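Local coordinates for protein triacylglycerol lipase (Clostridium botulinum, PDB 5AH1) that hydrolyses synthetic polyesters and probably triacylglycerols and other carboxylic esters, and carries a bound zinc ion, at residues P79-H84 with N174-I179. Numbering follows the deposited sequence.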
loop_
_atom_site.group_PDB
_atom_site.type_symbol
_atom_site.label_atom_id
_atom_site.label_comp_id
_atom_site.label_asym_id
_atom_site.label_seq_id
_atom_site.Cartn_x
_atom_site.Cartn_y
_atom_site.Cartn_z
ATOM N N PRO A 79 -6.478 1.453 -18.347
ATOM C CA PRO A 79 -5.598 0.436 -17.760
ATOM C C PRO A 79 -5.532 0.519 -16.247
ATOM O O PRO A 79 -5.938 1.514 -15.641
ATOM C CB PRO A 79 -4.229 0.778 -18.344
ATOM C CG PRO A 79 -4.291 2.235 -18.528
ATOM C CD PRO A 79 -5.697 2.520 -18.993
ATOM N N ILE A 80 -4.998 -0.547 -15.660
ATOM C CA ILE A 80 -4.730 -0.630 -14.227
ATOM C C ILE A 80 -3.264 -0.292 -13.977
ATOM O O ILE A 80 -2.387 -0.704 -14.734
ATOM C CB ILE A 80 -5.044 -2.071 -13.712
ATOM C CG1 ILE A 80 -6.559 -2.308 -13.721
ATOM C CG2 ILE A 80 -4.453 -2.326 -12.338
ATOM C CD1 ILE A 80 -6.962 -3.767 -13.643
ATOM N N VAL A 81 -3.005 0.472 -12.919
ATOM C CA VAL A 81 -1.664 0.680 -12.407
ATOM C C VAL A 81 -1.649 0.178 -10.962
ATOM O O VAL A 81 -2.400 0.656 -10.109
ATOM C CB VAL A 81 -1.226 2.172 -12.498
ATOM C CG1 VAL A 81 0.123 2.394 -11.831
ATOM C CG2 VAL A 81 -1.178 2.624 -13.954
ATOM N N LEU A 82 -0.748 -0.765 -10.702
ATOM C CA LEU A 82 -0.587 -1.414 -9.401
ATOM C C LEU A 82 0.468 -0.688 -8.571
ATOM O O LEU A 82 1.538 -0.366 -9.083
ATOM C CB LEU A 82 -0.131 -2.860 -9.625
ATOM C CG LEU A 82 -1.057 -3.756 -10.449
ATOM C CD1 LEU A 82 -0.367 -5.065 -10.770
ATOM C CD2 LEU A 82 -2.350 -4.034 -9.722
ATOM N N VAL A 83 0.165 -0.457 -7.294
ATOM C CA VAL A 83 1.036 0.305 -6.405
ATOM C C VAL A 83 1.214 -0.421 -5.060
ATOM O O VAL A 83 0.281 -0.572 -4.279
ATOM C CB VAL A 83 0.488 1.718 -6.175
ATOM C CG1 VAL A 83 1.485 2.534 -5.328
ATOM C CG2 VAL A 83 0.185 2.426 -7.503
ATOM N N HIS A 84 2.438 -0.896 -4.843
ATOM C CA HIS A 84 2.805 -1.644 -3.651
ATOM C C HIS A 84 2.802 -0.789 -2.384
ATOM O O HIS A 84 2.753 0.449 -2.434
ATOM C CB HIS A 84 4.214 -2.220 -3.848
ATOM C CG HIS A 84 5.274 -1.173 -3.977
ATOM N ND1 HIS A 84 5.819 -0.538 -2.886
ATOM C CD2 HIS A 84 5.876 -0.627 -5.062
ATOM C CE1 HIS A 84 6.719 0.342 -3.291
ATOM N NE2 HIS A 84 6.770 0.312 -4.609
ATOM N N ASN A 174 -7.416 9.873 -21.215
ATOM C CA ASN A 174 -6.762 8.581 -20.991
ATOM C C ASN A 174 -6.546 8.321 -19.503
ATOM O O ASN A 174 -5.422 8.455 -18.980
ATOM C CB ASN A 174 -5.423 8.542 -21.722
ATOM C CG ASN A 174 -5.570 8.750 -23.207
ATOM O OD1 ASN A 174 -6.544 8.307 -23.821
ATOM N ND2 ASN A 174 -4.598 9.418 -23.802
ATOM N N LYS A 175 -7.635 7.958 -18.835
ATOM C CA LYS A 175 -7.628 7.755 -17.395
ATOM C C LYS A 175 -7.067 6.387 -17.031
ATOM O O LYS A 175 -6.857 5.527 -17.896
ATOM C CB LYS A 175 -9.054 7.878 -16.838
ATOM C CG LYS A 175 -9.769 9.176 -17.133
ATOM C CD LYS A 175 -11.090 9.204 -16.363
ATOM C CE LYS A 175 -12.031 10.279 -16.832
ATOM N NZ LYS A 175 -11.530 11.618 -16.547
ATOM N N ILE A 176 -6.809 6.198 -15.739
ATOM C CA ILE A 176 -6.378 4.910 -15.226
ATOM C C ILE A 176 -7.179 4.497 -13.995
ATOM O O ILE A 176 -7.828 5.319 -13.353
ATOM C CB ILE A 176 -4.863 4.926 -14.852
ATOM C CG1 ILE A 176 -4.591 5.878 -13.672
ATOM C CG2 ILE A 176 -4.031 5.297 -16.069
ATOM C CD1 ILE A 176 -3.137 5.830 -13.169
ATOM N N HIS A 177 -7.101 3.211 -13.675
ATOM C CA HIS A 177 -7.578 2.650 -12.422
ATOM C C HIS A 177 -6.347 2.424 -11.554
ATOM O O HIS A 177 -5.437 1.711 -11.972
ATOM C CB HIS A 177 -8.238 1.298 -12.619
ATOM C CG HIS A 177 -9.434 1.321 -13.509
ATOM N ND1 HIS A 177 -10.639 1.863 -13.116
ATOM C CD2 HIS A 177 -9.611 0.865 -14.771
ATOM C CE1 HIS A 177 -11.510 1.721 -14.100
ATOM N NE2 HIS A 177 -10.913 1.125 -15.115
ATOM N N LEU A 178 -6.311 3.005 -10.355
ATOM C CA LEU A 178 -5.211 2.760 -9.434
ATOM C C LEU A 178 -5.615 1.703 -8.428
ATOM O O LEU A 178 -6.700 1.778 -7.842
ATOM C CB LEU A 178 -4.831 4.037 -8.684
ATOM C CG LEU A 178 -4.015 5.035 -9.506
ATOM C CD1 LEU A 178 -4.013 6.402 -8.826
ATOM C CD2 LEU A 178 -2.596 4.539 -9.705
ATOM N N ILE A 179 -4.742 0.726 -8.224
ATOM C CA ILE A 179 -4.937 -0.298 -7.206
ATOM C C ILE A 179 -3.726 -0.306 -6.295
ATOM O O ILE A 179 -2.606 -0.501 -6.768
ATOM C CB ILE A 179 -5.149 -1.709 -7.828
ATOM C CG1 ILE A 179 -6.347 -1.718 -8.784
ATOM C CG2 ILE A 179 -5.321 -2.750 -6.737
ATOM C CD1 ILE A 179 -6.656 -3.059 -9.453
#
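Four backbone hydrogen bonds run like the rungs of a ladder between Pro79-Val83 and His177-Ile179, with donors and acceptors alternating as a parallel pair requires. The amide N of His177 gives a nearly straight bond (177°) to Pro79 O at 2.8 Å. His177 O then takes the N-H of Val81, whose own O receives Ile179 N at 3.0 Å. Ile179 O closes the series by accepting Val83 N, more bent at 144°. These acceptors also meet CA-H groups; the nearest is Ile80 CA, 3.3 Å from His177 O. Proline suits the start of the ladder: its carbonyl accepts, but it has no N-H to offer Lys175 O, which Pro79 CD meets at 3.4 Å, so the series of bonds begins here. Ile80 and Leu82 turn their backbone bonds the other way, to Glu116, Tyr118 and Ala120 about the neighbouring strand 117-120. Strand 80-83 is thus an inner strand of the parallel sheet of an alpha/beta-hydrolase, and strand 176-181 runs on into a Gly-X-Ser-X-Gly sequence that is probably the nucleophile elbow. Beta-branched and leucine side chains fill both faces. On one, Val81 CG2 meets Ile176 CD1 at 3.8 Å, while Leu178 CD2 lies alongside Val81 CB; helix 183-197 covers Leu178 and Val83. On the other, Ile80 CG2 touches Ile179 CD1 at 3.7 Å, and Leu82 CD2 rests by Ile179 CB. Val81 has CG1 anti to the backbone N (chi1 174°), which leaves CG2 beside N and turned to Ile176 CD1. His177 is the buried polar exception: ND1 bonds to Ser223 and NE2 to Asn76 OD1, both ring nitrogens being satisfied beyond the strand pair.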